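Local coordinates for SIR4-interacting protein SIF2 (Saccharomyces cerevisiae, PDB 1R5M) that antagonizes telomeric silencing in yeast and works as a WD-repeat transcription corepressor within the Set3C complex, at residues L61-K66 against R71-V76; D211-D216 against K260-A265. All blocks are in the same frame, centred on the assembly; numbering follows the deposited sequence.

Overall arrangement
The WD repeats of this domain form a beta propeller, and the two contacts lie on opposite sides of the chain's centre, 28 Å apart between centres and about 17 Å between nearest atoms, so they do not touch. Contact 1 stays inside one blade: it pairs the strands 60-65 and 69-77 of a hairpin in WD 1, with a sulfate ion, probably from the crystallisation liquor, held at its charged end. Contact 2 instead spans two successive blades, reaching from the first strand of WD 4 to the second of WD 5. One is backbone pairing within a sheet, the other a light side-chain touch between sheets.

Contact 1. Residues L61-K66 against R71-V76; sequences LAYGEK and RLARIV. With SO4 (sulfate ion), chain B.
Arg71 lays its CB over one face of the Tyr63 ring, 4.1 Å from the ring centroid and 27° off the normal, a CH-pi contact. Tyr63 carries CG between the backbone N and the carbonyl carbon (chi1 62°), bringing the ring beneath Arg71, whose CD passes 3.6 Å from Tyr63 OH. From there the extended arginine chain carries its guanidinium to Glu65: NH1 of Arg71 bonds OE2 of Glu65 at 2.7 Å, on its syn side but tilted out of the plane of a carboxylate turned 56° from the guanidinium. The same NH1 reaches O3 of the sulfate, and Arg71 NH2 donates to O4 of the sulfate at 3.0 Å. Asn67 ND2 and Arg95 NH2 also bond the sulfate. With an alanine in place of Arg71, Glu65 would probably lose this charge partner and the sulfate its two-pronged grip. The backbones form a WD 1 hairpin: Leu61 with Ala73 and Tyr63 with Arg71 are hydrogen-bonded pairs, while between them the non-hydrogen-bonded pair, projecting from the opposite face, sets Ala62 CB 3.5 Å from Leu72 CD2. One face is thus apolar at this pair, while on the other Tyr63-Arg71 leads out to an ion pair with a bound anion.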
loop_
_atom_site.group_PDB
_atom_site.type_symbol
_atom_site.label_atom_id
_atom_site.label_comp_id
_atom_site.label_asym_id
_atom_site.label_seq_id
_atom_site.Cartn_x
_atom_site.Cartn_y
_atom_site.Cartn_z
ATOM N N LEU A 61 -4.017 -13.546 -7.453
ATOM C CA LEU A 61 -3.113 -12.980 -6.462
ATOM C C LEU A 61 -1.676 -12.967 -6.974
ATOM O O LEU A 61 -1.220 -13.922 -7.606
ATOM C CB LEU A 61 -3.172 -13.814 -5.171
ATOM C CG LEU A 61 -2.193 -13.483 -4.038
ATOM C CD1 LEU A 61 -2.495 -12.098 -3.490
ATOM C CD2 LEU A 61 -2.312 -14.526 -2.925
ATOM N N ALA A 62 -0.971 -11.872 -6.717
ATOM C CA ALA A 62 0.432 -11.768 -7.093
ATOM C C ALA A 62 1.196 -11.695 -5.779
ATOM O O ALA A 62 0.824 -10.934 -4.889
ATOM C CB ALA A 62 0.683 -10.504 -7.903
ATOM N N TYR A 63 2.245 -12.492 -5.630
ATOM C CA TYR A 63 3.005 -12.418 -4.394
ATOM C C TYR A 63 4.502 -12.497 -4.630
ATOM O O TYR A 63 4.971 -13.182 -5.539
ATOM C CB TYR A 63 2.538 -13.495 -3.399
ATOM C CG TYR A 63 2.702 -14.936 -3.828
ATOM C CD1 TYR A 63 3.953 -15.549 -3.812
ATOM C CD2 TYR A 63 1.596 -15.705 -4.188
ATOM C CE1 TYR A 63 4.100 -16.896 -4.131
ATOM C CE2 TYR A 63 1.733 -17.058 -4.511
ATOM C CZ TYR A 63 2.990 -17.642 -4.475
ATOM O OH TYR A 63 3.136 -18.982 -4.759
ATOM N N GLY A 64 5.248 -11.756 -3.822
ATOM C CA GLY A 64 6.692 -11.750 -3.956
ATOM C C GLY A 64 7.347 -12.708 -2.988
ATOM O O GLY A 64 6.864 -12.899 -1.870
ATOM N N GLU A 65 8.451 -13.313 -3.411
ATOM C CA GLU A 65 9.162 -14.257 -2.562
ATOM C C GLU A 65 10.596 -13.794 -2.364
ATOM O O GLU A 65 11.051 -12.848 -3.006
ATOM C CB GLU A 65 9.118 -15.656 -3.176
ATOM C CG GLU A 65 7.695 -16.162 -3.381
ATOM C CD GLU A 65 7.640 -17.481 -4.122
ATOM O OE1 GLU A 65 8.057 -18.507 -3.549
ATOM O OE2 GLU A 65 7.184 -17.483 -5.285
ATOM N N LYS A 66 11.313 -14.466 -1.475
ATOM C CA LYS A 66 12.678 -14.070 -1.174
ATOM C C LYS A 66 13.741 -14.449 -2.199
ATOM O O LYS A 66 14.754 -13.761 -2.306
ATOM C CB LYS A 66 13.062 -14.604 0.210
ATOM C CG LYS A 66 12.174 -14.043 1.319
ATOM C CD LYS A 66 12.533 -14.577 2.701
ATOM C CE LYS A 66 11.628 -13.956 3.764
ATOM N NZ LYS A 66 11.868 -14.522 5.126
ATOM N N ARG A 71 5.259 -14.665 -7.945
ATOM C CA ARG A 71 4.393 -15.594 -8.649
ATOM C C ARG A 71 2.984 -15.051 -8.785
ATOM O O ARG A 71 2.525 -14.254 -7.963
ATOM C CB ARG A 71 4.351 -16.947 -7.922
ATOM C CG ARG A 71 5.571 -17.831 -8.174
ATOM C CD ARG A 71 5.431 -19.187 -7.489
ATOM N NE ARG A 71 6.354 -20.180 -8.039
ATOM C CZ ARG A 71 7.653 -20.250 -7.757
ATOM N NH1 ARG A 71 8.208 -19.387 -6.918
ATOM N NH2 ARG A 71 8.405 -21.180 -8.330
ATOM N N LEU A 72 2.317 -15.462 -9.855
ATOM C CA LEU A 72 0.936 -15.084 -10.086
ATOM C C LEU A 72 0.188 -16.382 -9.818
ATOM O O LEU A 72 0.581 -17.440 -10.307
ATOM C CB LEU A 72 0.724 -14.623 -11.532
ATOM C CG LEU A 72 1.475 -13.351 -11.937
ATOM C CD1 LEU A 72 1.098 -12.972 -13.363
ATOM C CD2 LEU A 72 1.126 -12.214 -10.978
ATOM N N ALA A 73 -0.867 -16.309 -9.017
ATOM C CA ALA A 73 -1.630 -17.500 -8.690
ATOM C C ALA A 73 -3.120 -17.244 -8.732
ATOM O O ALA A 73 -3.583 -16.113 -8.583
ATOM C CB ALA A 73 -1.236 -18.008 -7.310
ATOM N N ARG A 74 -3.870 -18.315 -8.944
ATOM C CA ARG A 74 -5.312 -18.228 -8.984
ATOM C C ARG A 74 -5.855 -19.083 -7.849
ATOM O O ARG A 74 -5.369 -20.189 -7.600
ATOM C CB ARG A 74 -5.826 -18.727 -10.333
ATOM C CG ARG A 74 -7.326 -18.632 -10.522
ATOM C CD ARG A 74 -7.639 -18.511 -12.002
ATOM N NE ARG A 74 -6.825 -19.428 -12.791
ATOM C CZ ARG A 74 -6.445 -19.200 -14.044
ATOM N NH1 ARG A 74 -6.803 -18.078 -14.654
ATOM N NH2 ARG A 74 -5.700 -20.090 -14.685
ATOM N N ILE A 75 -6.838 -18.547 -7.139
ATOM C CA ILE A 75 -7.462 -19.264 -6.038
ATOM C C ILE A 75 -8.949 -19.387 -6.331
ATOM O O ILE A 75 -9.668 -18.387 -6.363
ATOM C CB ILE A 75 -7.268 -18.521 -4.701
ATOM C CG1 ILE A 75 -5.784 -18.523 -4.322
ATOM C CG2 ILE A 75 -8.109 -19.178 -3.609
ATOM C CD1 ILE A 75 -5.467 -17.748 -3.065
ATOM N N VAL A 76 -9.405 -20.614 -6.556
ATOM C CA VAL A 76 -10.810 -20.859 -6.854
ATOM C C VAL A 76 -11.350 -22.001 -6.005
ATOM O O VAL A 76 -10.621 -22.930 -5.662
ATOM C CB VAL A 76 -11.016 -21.210 -8.345
ATOM C CG1 VAL A 76 -10.598 -20.036 -9.221
ATOM C CG2 VAL A 76 -10.214 -22.450 -8.702
HETATM S S SO4 B . 11.872 -20.982 -6.617
HETATM O O1 SO4 B . 12.959 -19.990 -6.709
HETATM O O2 SO4 B . 12.377 -22.202 -5.958
HETATM O O3 SO4 B . 10.756 -20.420 -5.832
HETATM O O4 SO4 B . 11.388 -21.323 -7.968
#

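Contact 2. Residues D211-D216 against K260-A265; sequences DVEWVD and KLLLSA
Glu213, which touches Leu262 through its CG, shares a lysine with the residues before it: Lys156 NZ is gripped by three oxygens, OE1 of Glu213, OD1 of Asp211 and the backbone O of Val212. The other carboxylate oxygens face the next blade, with Glu213 OE2 accepting from Phe255 N and Asp211 OD2 from Leu253 N. Two acidic groups close to one ammonium would probably keep that lysine charged. Asp211 OD1 also takes Val212 N, at 3.0 Å, a bent bond that arrives from above the carboxylate plane.

With its polar end spoken for, Glu213 offers carbon to the segment 260-265. Its CG lies 4.3 Å from CD1 of Leu262, and CG1 of Val215 comes to 4.4 Å from the same methyl, so one leucine branch meets both residues. In Leu262, chi1 173° swings CG anti to the backbone N, and chi2 69° then turns the CD1 branch toward Glu213, with Val215 beside it at the corner that segment 211-216 turns. The backbones keep well apart, 7.5 Å between the CA atoms of Val215 and Leu262, and the touch is a loose apolar one between side chains.

This is the seam between the blades of WD 4 and WD 5. Strand 261-266 is an inner strand of its antiparallel sheet, paired on one side with strand 250-256 and on the other with strand 271-274, while strand 213-216 forms one margin of the preceding sheet and pairs with strand 219-223.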
loop_
_atom_site.group_PDB
_atom_site.type_symbol
_atom_site.label_atom_id
_atom_site.label_comp_id
_atom_site.label_asym_id
_atom_site.label_seq_id
_atom_site.Cartn_x
_atom_site.Cartn_y
_atom_site.Cartn_z
ATOM N N ASP A 211 6.559 6.696 0.093
ATOM C CA ASP A 211 5.408 6.632 -0.804
ATOM C C ASP A 211 5.467 7.773 -1.815
ATOM O O ASP A 211 6.144 8.777 -1.594
ATOM C CB ASP A 211 4.104 6.723 0.005
ATOM C CG ASP A 211 2.940 5.991 -0.655
ATOM O OD1 ASP A 211 3.130 5.417 -1.749
ATOM O OD2 ASP A 211 1.833 5.984 -0.066
ATOM N N VAL A 212 4.772 7.585 -2.936
ATOM C CA VAL A 212 4.657 8.582 -4.000
ATOM C C VAL A 212 3.212 8.450 -4.484
ATOM O O VAL A 212 2.533 7.488 -4.134
ATOM C CB VAL A 212 5.620 8.305 -5.180
ATOM C CG1 VAL A 212 7.069 8.387 -4.706
ATOM C CG2 VAL A 212 5.326 6.946 -5.787
ATOM N N GLU A 213 2.731 9.391 -5.291
ATOM C CA GLU A 213 1.343 9.306 -5.733
ATOM C C GLU A 213 1.027 10.197 -6.928
ATOM O O GLU A 213 1.582 11.285 -7.061
ATOM C CB GLU A 213 0.415 9.678 -4.561
ATOM C CG GLU A 213 -1.077 9.695 -4.888
ATOM C CD GLU A 213 -1.662 8.304 -5.068
ATOM O OE1 GLU A 213 -0.930 7.407 -5.541
ATOM O OE2 GLU A 213 -2.855 8.105 -4.753
ATOM N N TRP A 214 0.141 9.724 -7.798
ATOM C CA TRP A 214 -0.282 10.510 -8.955
ATOM C C TRP A 214 -1.462 11.360 -8.500
ATOM O O TRP A 214 -2.336 10.872 -7.783
ATOM C CB TRP A 214 -0.742 9.607 -10.106
ATOM C CG TRP A 214 0.369 8.906 -10.814
ATOM C CD1 TRP A 214 0.899 7.688 -10.508
ATOM C CD2 TRP A 214 1.111 9.401 -11.934
ATOM N NE1 TRP A 214 1.932 7.392 -11.369
ATOM C CE2 TRP A 214 2.082 8.428 -12.254
ATOM C CE3 TRP A 214 1.049 10.574 -12.700
ATOM C CZ2 TRP A 214 2.990 8.592 -13.310
ATOM C CZ3 TRP A 214 1.952 10.738 -13.752
ATOM C CH2 TRP A 214 2.910 9.750 -14.045
ATOM N N VAL A 215 -1.496 12.622 -8.918
ATOM C CA VAL A 215 -2.600 13.499 -8.532
ATOM C C VAL A 215 -3.372 14.003 -9.746
ATOM O O VAL A 215 -4.285 14.822 -9.623
ATOM C CB VAL A 215 -2.105 14.698 -7.689
ATOM C CG1 VAL A 215 -1.476 14.191 -6.405
ATOM C CG2 VAL A 215 -1.111 15.533 -8.478
ATOM N N ASP A 216 -2.989 13.500 -10.914
ATOM C CA ASP A 216 -3.634 13.833 -12.180
ATOM C C ASP A 216 -3.016 12.900 -13.217
ATOM O O ASP A 216 -2.052 12.195 -12.921
ATOM C CB ASP A 216 -3.379 15.293 -12.565
ATOM C CG ASP A 216 -4.462 15.856 -13.475
ATOM O OD1 ASP A 216 -5.203 15.062 -14.094
ATOM O OD2 ASP A 216 -4.566 17.097 -13.575
ATOM N N LYS A 260 -10.776 15.234 -5.354
ATOM C CA LYS A 260 -9.528 15.880 -5.762
ATOM C C LYS A 260 -8.639 16.331 -4.608
ATOM O O LYS A 260 -7.962 17.358 -4.690
ATOM C CB LYS A 260 -9.831 17.079 -6.670
ATOM C CG LYS A 260 -10.680 16.739 -7.884
ATOM C CD LYS A 260 -10.015 15.691 -8.766
ATOM C CE LYS A 260 -10.854 15.391 -10.000
ATOM N NZ LYS A 260 -10.246 14.317 -10.834
ATOM N N LEU A 261 -8.639 15.558 -3.529
ATOM C CA LEU A 261 -7.820 15.885 -2.373
ATOM C C LEU A 261 -6.739 14.840 -2.164
ATOM O O LEU A 261 -6.935 13.661 -2.453
ATOM C CB LEU A 261 -8.679 15.965 -1.110
ATOM C CG LEU A 261 -9.776 17.033 -1.079
ATOM C CD1 LEU A 261 -10.580 16.890 0.205
ATOM C CD2 LEU A 261 -9.157 18.422 -1.167
ATOM N N LEU A 262 -5.596 15.291 -1.661
ATOM C CA LEU A 262 -4.473 14.412 -1.376
ATOM C C LEU A 262 -4.390 14.171 0.122
ATOM O O LEU A 262 -4.433 15.115 0.911
ATOM C CB LEU A 262 -3.160 15.049 -1.837
ATOM C CG LEU A 262 -1.889 14.284 -1.447
ATOM C CD1 LEU A 262 -1.812 12.979 -2.235
ATOM C CD2 LEU A 262 -0.666 15.147 -1.719
ATOM N N LEU A 263 -4.287 12.904 0.506
ATOM C CA LEU A 263 -4.142 12.527 1.905
ATOM C C LEU A 263 -2.678 12.162 2.110
ATOM O O LEU A 263 -2.112 11.403 1.323
ATOM C CB LEU A 263 -5.012 11.305 2.231
ATOM C CG LEU A 263 -4.620 10.507 3.481
ATOM C CD1 LEU A 263 -4.898 11.319 4.741
ATOM C CD2 LEU A 263 -5.409 9.207 3.512
ATOM N N SER A 264 -2.052 12.723 3.141
ATOM C CA SER A 264 -0.666 12.383 3.437
ATOM C C SER A 264 -0.555 11.987 4.906
ATOM O O SER A 264 -1.335 12.445 5.741
ATOM C CB SER A 264 0.267 13.568 3.143
ATOM O OG SER A 264 -0.034 14.687 3.961
ATOM N N ALA A 265 0.385 11.098 5.205
ATOM C CA ALA A 265 0.628 10.673 6.582
ATOM C C ALA A 265 2.126 10.808 6.784
ATOM O O ALA A 265 2.903 10.685 5.831
ATOM C CB ALA A 265 0.191 9.232 6.795
#